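Local coordinates for putative major capsid protein (Cafeteriavirus-dependent mavirus, PDB 6G44), which probably builds the capsid shell of the marine virophage mavirus, assembling as a trimer of double jelly-roll subunits, at residues T41-S49 / Q58-G66; C145-K153 / Y387-S395. All blocks are in the same frame, centred on the assembly; numbering follows the deposited sequence.

Interaction 1 of 2, residues T41-S49 / Q58-G66. With SO4 (sulfate ion), chain E.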
loop_
_atom_site.group_PDB
_atom_site.type_symbol
_atom_site.label_atom_id
_atom_site.label_comp_id
_atom_site.label_asym_id
_atom_site.label_seq_id
_atom_site.Cartn_x
_atom_site.Cartn_y
_atom_site.Cartn_z
ATOM N N THR C 41 23.611 -2.865 24.581
ATOM C CA THR C 41 24.853 -2.229 24.097
ATOM C C THR C 41 24.728 -1.527 22.715
ATOM O O THR C 41 25.630 -1.590 21.857
ATOM C CB THR C 41 26.081 -3.162 24.164
ATOM O OG1 THR C 41 25.998 -4.229 23.220
ATOM C CG2 THR C 41 26.254 -3.741 25.542
ATOM N N PHE C 42 23.620 -0.813 22.549
ATOM C CA PHE C 42 23.379 0.001 21.356
ATOM C C PHE C 42 24.218 1.274 21.574
ATOM O O PHE C 42 24.077 1.951 22.598
ATOM C CB PHE C 42 21.881 0.315 21.301
ATOM C CG PHE C 42 21.321 0.671 19.933
ATOM C CD1 PHE C 42 21.971 1.537 19.046
ATOM C CD2 PHE C 42 20.074 0.183 19.557
ATOM C CE1 PHE C 42 21.412 1.868 17.820
ATOM C CE2 PHE C 42 19.499 0.538 18.335
ATOM C CZ PHE C 42 20.180 1.391 17.464
ATOM N N GLN C 43 25.115 1.566 20.646
ATOM C CA GLN C 43 26.065 2.669 20.845
ATOM C C GLN C 43 25.482 4.004 20.415
ATOM O O GLN C 43 24.896 4.120 19.333
ATOM C CB GLN C 43 27.341 2.406 20.060
ATOM C CG GLN C 43 28.035 1.071 20.357
ATOM C CD GLN C 43 28.453 0.966 21.801
ATOM O OE1 GLN C 43 29.292 1.751 22.257
ATOM N NE2 GLN C 43 27.861 0.020 22.546
ATOM N N THR C 44 25.668 5.017 21.255
ATOM C CA THR C 44 25.458 6.404 20.904
ATOM C C THR C 44 26.835 7.060 20.940
ATOM O O THR C 44 27.427 7.192 22.035
ATOM C CB THR C 44 24.485 7.099 21.860
ATOM O OG1 THR C 44 23.171 6.518 21.696
ATOM C CG2 THR C 44 24.374 8.593 21.550
ATOM N N ILE C 45 27.344 7.440 19.773
ATOM C CA ILE C 45 28.751 7.844 19.618
ATOM C C ILE C 45 28.810 9.334 19.361
ATOM O O ILE C 45 28.242 9.828 18.392
ATOM C CB ILE C 45 29.418 7.085 18.466
ATOM C CG1 ILE C 45 29.287 5.574 18.726
ATOM C CG2 ILE C 45 30.892 7.473 18.301
ATOM C CD1 ILE C 45 29.712 4.726 17.587
ATOM N N GLN C 46 29.556 10.022 20.219
ATOM C CA GLN C 46 29.763 11.456 20.104
ATOM C C GLN C 46 30.898 11.713 19.114
ATOM O O GLN C 46 31.774 10.892 18.965
ATOM C CB GLN C 46 30.140 12.044 21.475
ATOM C CG GLN C 46 29.235 11.647 22.645
ATOM C CD GLN C 46 27.888 12.338 22.602
ATOM O OE1 GLN C 46 27.822 13.535 22.315
ATOM N NE2 GLN C 46 26.796 11.596 22.901
ATOM N N PRO C 47 30.888 12.877 18.445
ATOM C CA PRO C 47 32.012 13.213 17.573
ATOM C C PRO C 47 33.264 13.550 18.419
ATOM O O PRO C 47 33.163 13.764 19.625
ATOM C CB PRO C 47 31.519 14.430 16.812
ATOM C CG PRO C 47 30.444 14.989 17.604
ATOM C CD PRO C 47 29.851 13.914 18.437
ATOM N N VAL C 48 34.394 13.593 17.743
ATOM C CA VAL C 48 35.687 13.802 18.443
ATOM C C VAL C 48 35.808 15.192 19.053
ATOM O O VAL C 48 36.591 15.365 20.005
ATOM C CB VAL C 48 36.878 13.543 17.541
ATOM C CG1 VAL C 48 36.921 12.092 17.099
ATOM C CG2 VAL C 48 36.931 14.527 16.383
ATOM N N SER C 49 35.089 16.168 18.509
ATOM C CA SER C 49 35.011 17.504 19.072
ATOM C C SER C 49 33.585 18.015 19.082
ATOM O O SER C 49 32.733 17.455 18.381
ATOM C CB SER C 49 35.907 18.429 18.267
ATOM O OG SER C 49 35.482 18.526 16.932
ATOM N N GLN C 58 33.403 20.286 9.162
ATOM C CA GLN C 58 33.775 18.871 9.256
ATOM C C GLN C 58 33.388 18.286 10.616
ATOM O O GLN C 58 33.580 18.913 11.658
ATOM C CB GLN C 58 35.262 18.682 8.997
ATOM C CG GLN C 58 35.659 17.221 8.761
ATOM C CD GLN C 58 37.148 17.027 8.654
ATOM O OE1 GLN C 58 37.841 17.109 9.652
ATOM N NE2 GLN C 58 37.635 16.727 7.459
ATOM N N ILE C 59 32.816 17.070 10.600
ATOM C CA ILE C 59 32.422 16.345 11.795
ATOM C C ILE C 59 33.019 14.957 11.687
ATOM O O ILE C 59 32.896 14.337 10.658
ATOM C CB ILE C 59 30.879 16.235 11.882
ATOM C CG1 ILE C 59 30.242 17.633 12.010
ATOM C CG2 ILE C 59 30.468 15.327 13.051
ATOM C CD1 ILE C 59 28.800 17.694 11.490
ATOM N N THR C 60 33.730 14.512 12.727
ATOM C CA THR C 60 34.401 13.229 12.722
ATOM C C THR C 60 33.986 12.382 13.903
ATOM O O THR C 60 34.023 12.817 15.066
ATOM C CB THR C 60 35.932 13.414 12.746
ATOM O OG1 THR C 60 36.334 14.054 11.537
ATOM C CG2 THR C 60 36.636 12.059 12.861
ATOM N N PHE C 61 33.591 11.145 13.583
ATOM C CA PHE C 61 33.412 10.100 14.584
ATOM C C PHE C 61 34.601 9.162 14.496
ATOM O O PHE C 61 35.014 8.757 13.406
ATOM C CB PHE C 61 32.095 9.324 14.360
ATOM C CG PHE C 61 30.885 10.196 14.398
ATOM C CD1 PHE C 61 30.289 10.546 15.585
ATOM C CD2 PHE C 61 30.384 10.731 13.216
ATOM C CE1 PHE C 61 29.207 11.391 15.616
ATOM C CE2 PHE C 61 29.306 11.578 13.241
ATOM C CZ PHE C 61 28.711 11.908 14.442
ATOM N N ASN C 62 35.178 8.834 15.658
ATOM C CA ASN C 62 36.350 7.945 15.699
ATOM C C ASN C 62 36.119 7.054 16.890
ATOM O O ASN C 62 36.287 7.455 18.029
ATOM C CB ASN C 62 37.642 8.773 15.825
ATOM C CG ASN C 62 38.890 7.919 15.815
ATOM O OD1 ASN C 62 38.872 6.766 16.205
ATOM N ND2 ASN C 62 40.001 8.504 15.368
ATOM N N GLN C 63 35.680 5.835 16.609
ATOM C CA GLN C 63 35.278 4.925 17.671
ATOM C C GLN C 63 35.499 3.474 17.253
ATOM O O GLN C 63 34.624 2.832 16.666
ATOM C CB GLN C 63 33.820 5.160 18.090
ATOM C CG GLN C 63 33.389 4.269 19.248
ATOM C CD GLN C 63 34.257 4.523 20.461
ATOM O OE1 GLN C 63 34.135 5.571 21.098
ATOM N NE2 GLN C 63 35.143 3.579 20.789
ATOM N N PRO C 64 36.667 2.911 17.589
ATOM C CA PRO C 64 36.830 1.477 17.419
ATOM C C PRO C 64 35.702 0.686 18.121
ATOM O O PRO C 64 35.302 1.044 19.244
ATOM C CB PRO C 64 38.187 1.215 18.079
ATOM C CG PRO C 64 38.921 2.513 17.912
ATOM C CD PRO C 64 37.878 3.536 18.196
ATOM N N LEU C 65 35.238 -0.385 17.463
ATOM C CA LEU C 65 34.167 -1.215 17.991
ATOM C C LEU C 65 34.532 -2.660 17.780
ATOM O O LEU C 65 34.860 -3.088 16.697
ATOM C CB LEU C 65 32.823 -0.890 17.309
ATOM C CG LEU C 65 32.185 0.462 17.616
ATOM C CD1 LEU C 65 30.969 0.663 16.696
ATOM C CD2 LEU C 65 31.820 0.647 19.056
ATOM N N GLY C 66 34.438 -3.408 18.858
ATOM C CA GLY C 66 34.756 -4.813 18.812
ATOM C C GLY C 66 33.601 -5.659 18.315
ATOM O O GLY C 66 32.446 -5.193 18.250
HETATM S S SO4 E . 22.229 -1.217 27.692
HETATM O O1 SO4 E . 21.340 -0.198 27.136
HETATM O O2 SO4 E . 23.483 -1.253 26.901
HETATM O O3 SO4 E . 21.531 -2.542 27.706
HETATM O O4 SO4 E . 22.531 -0.870 29.125
HETATM O O HOH W 1 34.122 9.840 18.093
#
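I45 reaches from strand 43-45 into the angle formed by F61, Q63 and L65, and its branches divide the work. CB sits over the opposing segment; from it CG2, anti to the backbone N, packs against Q63 CB at 3.7 Å and also approaches F61 CD1. The other branch, CG1, is anti to the carbonyl carbon (chi1 -57°) and carries CD1 across the CB and CG of Q63 and up to L65 CD1 at 4.3 Å. L65 is shared further along, where its CD2 slides past Q43 CG at 4.0 Å. The F61 ring meets the I45-P47 backbone at a slant, CE1 3.3 Å from I45 O, and P47 runs alongside the F61 side chain in the same direction, CD 3.8 Å from F61 CE1.

The backbones join directly at one place: V48 N donates to T60 O at 2.8 Å, a nearly straight bond (161° at the hydrogen). Next to it, V48 CG1 touches N62 CB at 3.6 Å. Water 1 accepts from N62 N and lies 2.7 Å from Q46 O, linking the two segments near the point where they part.

Each segment pairs regularly with a different strand: Q43 and I45 bond to V270 and M268 of strand 258-273, while I59, F61 and Q63 bond to L232, V230 and F228 of strand 222-235. Two splayed segments, each hydrogen-bonded antiparallel to its own neighbour strand and joined to one another by apolar side chains, one backbone bond and a water, are consistent with the curled beta-sheet of a jelly-roll capsid protein.

Interaction 2 of 2, residues C145-K153 / Y387-S395; sequences CSDVDEYNK and YNKRFSCFS. With SO4 (sulfate ion), chain Z.
The guanidinium of R390 has E150 CG over one face, 3.5 Å above the plane and off-centre, while its edge is taken by a sulfate ion, probably from the crystallisation liquor, and the hydroxyl of Y151. The ring of Y151 stands nearly perpendicular to that group, 79° between planes; E150 CB lies over one of its faces, and R390 NH1 and S392 OG gather at the edge around OH. That hydroxyl both receives and gives: R390 NH1 donates to Y151 OH at 3.1 Å, and Y151 OH donates to S392 OG at 2.8 Å.

E150 thus runs between the two flat groups, its chain bent at chi2 (87°) to bring the carboxylate to K389. K389 NZ meets E150 OE2 at 2.8 Å from above the carboxylate plane, forming a salt bridge; the link from OE2 to R390 NH2 is long and purely electrostatic. The other carboxylate oxygen, OE1, is held by N160. Folded at chi2 and chi3, K389 also places NZ 2.9 Å from sulfate O3 and shares water 2 with V148 N. The sulfate is gripped further by R390, whose backbone N and NE both donate to O1, NE at 2.9 Å, while NH2 donates to O2. On the backbone side, C393 CA makes a CH...O contact of 3.3 Å to E150 O.

S172 OG of the third subunit also binds the sulfate, S169 O of that subunit accepts from R390 NH2, and C180 O there is bonded to S392 OG. The buried cluster of one carboxylate and two cationic side chains is consistent with an anion-binding site at a subunit boundary, where E150 would probably offset part of the positive charge of K389 and R390.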
loop_
_atom_site.group_PDB
_atom_site.type_symbol
_atom_site.label_atom_id
_atom_site.label_comp_id
_atom_site.label_asym_id
_atom_site.label_seq_id
_atom_site.Cartn_x
_atom_site.Cartn_y
_atom_site.Cartn_z
ATOM N N CYS C 145 11.589 11.510 6.905
ATOM C CA CYS C 145 11.122 12.447 5.885
ATOM C C CYS C 145 11.383 11.817 4.530
ATOM O O CYS C 145 12.297 12.234 3.803
ATOM C CB CYS C 145 11.893 13.755 6.030
ATOM S SG CYS C 145 11.467 14.618 7.559
ATOM N N SER C 146 10.566 10.821 4.174
ATOM C CA SER C 146 10.778 10.019 2.975
ATOM C C SER C 146 9.905 10.391 1.789
ATOM O O SER C 146 10.191 9.948 0.690
ATOM C CB SER C 146 10.606 8.525 3.250
ATOM O OG SER C 146 9.319 8.239 3.742
ATOM N N ASP C 147 8.876 11.197 1.989
ATOM C CA ASP C 147 8.027 11.628 0.884
ATOM C C ASP C 147 8.826 12.532 -0.042
ATOM O O ASP C 147 9.526 13.442 0.454
ATOM C CB ASP C 147 6.802 12.352 1.443
ATOM C CG ASP C 147 5.911 12.916 0.374
ATOM O OD1 ASP C 147 6.155 14.082 -0.030
ATOM O OD2 ASP C 147 4.964 12.220 -0.051
ATOM N N VAL C 148 8.722 12.296 -1.356
ATOM C CA VAL C 148 9.431 13.037 -2.381
ATOM C C VAL C 148 8.454 13.966 -3.089
ATOM O O VAL C 148 7.361 13.535 -3.504
ATOM C CB VAL C 148 10.122 12.058 -3.356
ATOM C CG1 VAL C 148 10.702 12.772 -4.551
ATOM C CG2 VAL C 148 11.197 11.242 -2.646
ATOM N N ASP C 149 8.850 15.224 -3.265
ATOM C CA ASP C 149 7.978 16.224 -3.875
ATOM C C ASP C 149 7.636 15.869 -5.319
ATOM O O ASP C 149 8.489 15.466 -6.128
ATOM C CB ASP C 149 8.664 17.586 -3.937
ATOM C CG ASP C 149 8.908 18.198 -2.576
ATOM O OD1 ASP C 149 8.116 17.990 -1.667
ATOM O OD2 ASP C 149 9.915 18.937 -2.446
ATOM N N GLU C 150 6.352 16.026 -5.659
ATOM C CA GLU C 150 5.895 15.803 -7.021
ATOM C C GLU C 150 5.920 17.053 -7.868
ATOM O O GLU C 150 6.086 16.951 -9.087
ATOM C CB GLU C 150 4.480 15.217 -7.005
ATOM C CG GLU C 150 4.399 13.852 -6.333
ATOM C CD GLU C 150 4.201 13.861 -4.821
ATOM O OE1 GLU C 150 4.119 14.966 -4.224
ATOM O OE2 GLU C 150 4.128 12.743 -4.245
ATOM N N TYR C 151 5.691 18.206 -7.236
ATOM C CA TYR C 151 5.556 19.486 -7.943
ATOM C C TYR C 151 6.558 20.505 -7.387
ATOM O O TYR C 151 7.130 20.317 -6.315
ATOM C CB TYR C 151 4.118 20.003 -7.909
ATOM C CG TYR C 151 3.130 18.953 -8.345
ATOM C CD1 TYR C 151 3.001 18.596 -9.678
ATOM C CD2 TYR C 151 2.387 18.242 -7.424
ATOM C CE1 TYR C 151 2.143 17.586 -10.059
ATOM C CE2 TYR C 151 1.535 17.213 -7.801
ATOM C CZ TYR C 151 1.433 16.891 -9.123
ATOM O OH TYR C 151 0.585 15.853 -9.471
ATOM N N ASN C 152 6.719 21.607 -8.108
ATOM C CA ASN C 152 7.750 22.567 -7.776
ATOM C C ASN C 152 7.311 23.641 -6.763
ATOM O O ASN C 152 8.116 24.522 -6.441
ATOM C CB ASN C 152 8.321 23.189 -9.055
ATOM C CG ASN C 152 7.405 24.213 -9.686
ATOM O OD1 ASN C 152 6.204 24.252 -9.447
ATOM N ND2 ASN C 152 7.992 25.043 -10.552
ATOM N N LYS C 153 6.070 23.571 -6.286
ATOM C CA LYS C 153 5.558 24.427 -5.226
ATOM C C LYS C 153 4.678 23.613 -4.300
ATOM O O LYS C 153 3.980 22.674 -4.734
ATOM C CB LYS C 153 4.698 25.549 -5.774
ATOM C CG LYS C 153 5.404 26.551 -6.655
ATOM C CD LYS C 153 4.497 27.745 -6.842
ATOM C CE LYS C 153 5.074 28.788 -7.770
ATOM N NZ LYS C 153 3.913 29.312 -8.507
ATOM N N TYR C 387 11.760 3.805 -11.304
ATOM C CA TYR C 387 11.246 5.154 -11.069
ATOM C C TYR C 387 9.887 5.071 -10.391
ATOM O O TYR C 387 9.008 4.377 -10.878
ATOM C CB TYR C 387 11.166 5.944 -12.365
ATOM C CG TYR C 387 10.810 7.380 -12.133
ATOM C CD1 TYR C 387 11.795 8.326 -11.801
ATOM C CD2 TYR C 387 9.495 7.814 -12.255
ATOM C CE1 TYR C 387 11.479 9.647 -11.529
ATOM C CE2 TYR C 387 9.160 9.132 -12.014
ATOM C CZ TYR C 387 10.151 10.058 -11.688
ATOM O OH TYR C 387 9.812 11.386 -11.455
ATOM N N ASN C 388 9.732 5.816 -9.299
ATOM C CA ASN C 388 8.656 5.563 -8.320
ATOM C C ASN C 388 7.675 6.703 -8.119
ATOM O O ASN C 388 6.890 6.665 -7.175
ATOM C CB ASN C 388 9.254 5.108 -6.976
ATOM C CG ASN C 388 10.123 6.162 -6.340
ATOM O OD1 ASN C 388 10.040 7.350 -6.670
ATOM N ND2 ASN C 388 11.005 5.726 -5.420
ATOM N N LYS C 389 7.660 7.685 -9.012
ATOM C CA LYS C 389 6.753 8.824 -8.924
ATOM C C LYS C 389 5.797 8.902 -10.107
ATOM O O LYS C 389 6.023 8.294 -11.148
ATOM C CB LYS C 389 7.517 10.144 -8.804
ATOM C CG LYS C 389 8.443 10.209 -7.600
ATOM C CD LYS C 389 7.728 9.962 -6.286
ATOM C CE LYS C 389 6.743 11.066 -5.937
ATOM N NZ LYS C 389 5.922 10.715 -4.754
ATOM N N ARG C 390 4.736 9.669 -9.898
ATOM C CA ARG C 390 3.658 9.856 -10.899
ATOM C C ARG C 390 4.163 10.566 -12.159
ATOM O O ARG C 390 5.162 11.304 -12.127
ATOM C CB ARG C 390 2.490 10.623 -10.298
ATOM C CG ARG C 390 2.832 12.068 -9.950
ATOM C CD ARG C 390 1.766 12.801 -9.165
ATOM N NE ARG C 390 1.635 12.253 -7.822
ATOM C CZ ARG C 390 0.832 12.770 -6.914
ATOM N NH1 ARG C 390 0.121 13.830 -7.200
ATOM N NH2 ARG C 390 0.777 12.264 -5.683
ATOM N N PHE C 391 3.448 10.370 -13.268
ATOM C CA PHE C 391 3.839 10.956 -14.542
ATOM C C PHE C 391 3.874 12.498 -14.511
ATOM O O PHE C 391 4.775 13.104 -15.097
ATOM C CB PHE C 391 2.916 10.461 -15.665
ATOM C CG PHE C 391 3.288 10.980 -17.025
ATOM C CD1 PHE C 391 4.546 10.701 -17.569
ATOM C CD2 PHE C 391 2.419 11.770 -17.752
ATOM C CE1 PHE C 391 4.927 11.185 -18.826
ATOM C CE2 PHE C 391 2.795 12.255 -18.996
ATOM C CZ PHE C 391 4.025 11.962 -19.527
ATOM N N SER C 392 2.925 13.124 -13.821
ATOM C CA SER C 392 2.860 14.599 -13.725
ATOM C C SER C 392 4.066 15.191 -12.991
ATOM O O SER C 392 4.350 16.363 -13.185
ATOM C CB SER C 392 1.563 15.076 -13.068
ATOM O OG SER C 392 1.413 14.548 -11.785
ATOM N N CYS C 393 4.761 14.402 -12.181
ATOM C CA CYS C 393 6.031 14.831 -11.593
ATOM C C CYS C 393 7.115 14.742 -12.643
ATOM O O CYS C 393 7.707 15.759 -13.018
ATOM C CB CYS C 393 6.334 13.937 -10.411
ATOM S SG CYS C 393 7.986 14.120 -9.707
ATOM N N PHE C 394 7.316 13.527 -13.153
ATOM C CA PHE C 394 8.307 13.257 -14.199
ATOM C C PHE C 394 8.256 14.209 -15.376
ATOM O O PHE C 394 9.275 14.682 -15.862
ATOM C CB PHE C 394 8.115 11.820 -14.692
ATOM C CG PHE C 394 9.065 11.405 -15.778
ATOM C CD1 PHE C 394 8.763 11.638 -17.125
ATOM C CD2 PHE C 394 10.237 10.763 -15.460
ATOM C CE1 PHE C 394 9.616 11.256 -18.118
ATOM C CE2 PHE C 394 11.115 10.372 -16.467
ATOM C CZ PHE C 394 10.793 10.620 -17.785
ATOM N N SER C 395 7.050 14.532 -15.814
ATOM C CA SER C 395 6.916 15.263 -17.062
ATOM C C SER C 395 7.350 16.724 -16.976
ATOM O O SER C 395 7.641 17.327 -18.006
ATOM C CB SER C 395 5.489 15.234 -17.597
ATOM O OG SER C 395 4.616 15.988 -16.781
HETATM S S SO4 Z . 3.026 9.160 -6.465
HETATM O O1 SO4 Z . 3.648 10.257 -7.188
HETATM O O2 SO4 Z . 1.782 9.601 -5.855
HETATM O O3 SO4 Z . 3.966 8.691 -5.398
HETATM O O4 SO4 Z . 2.779 8.033 -7.405
HETATM O O HOH W 2 7.221 9.958 -2.300
#

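In the fold
Interaction 1 and interaction 2 do not touch: their centres lie 36 Å apart and their nearest atoms about 17 Å. Interaction 1 joins nearby parts of the chain, with eight residues between its segments, at the periphery, 26 Å from the chain centre. Interaction 2 is buried, 12 Å from that centre, and ties a loop after helix 136-142 to residues 389-393, at the start of helix 391-394, across 233 intervening residues. Both adjoin a sulfate shared with another subunit: the ion at 41-49 also binds F370 N and E372 N of the second subunit, and the ion of interaction 2 reaches the third subunit instead. The two ions thus face different neighbouring subunits.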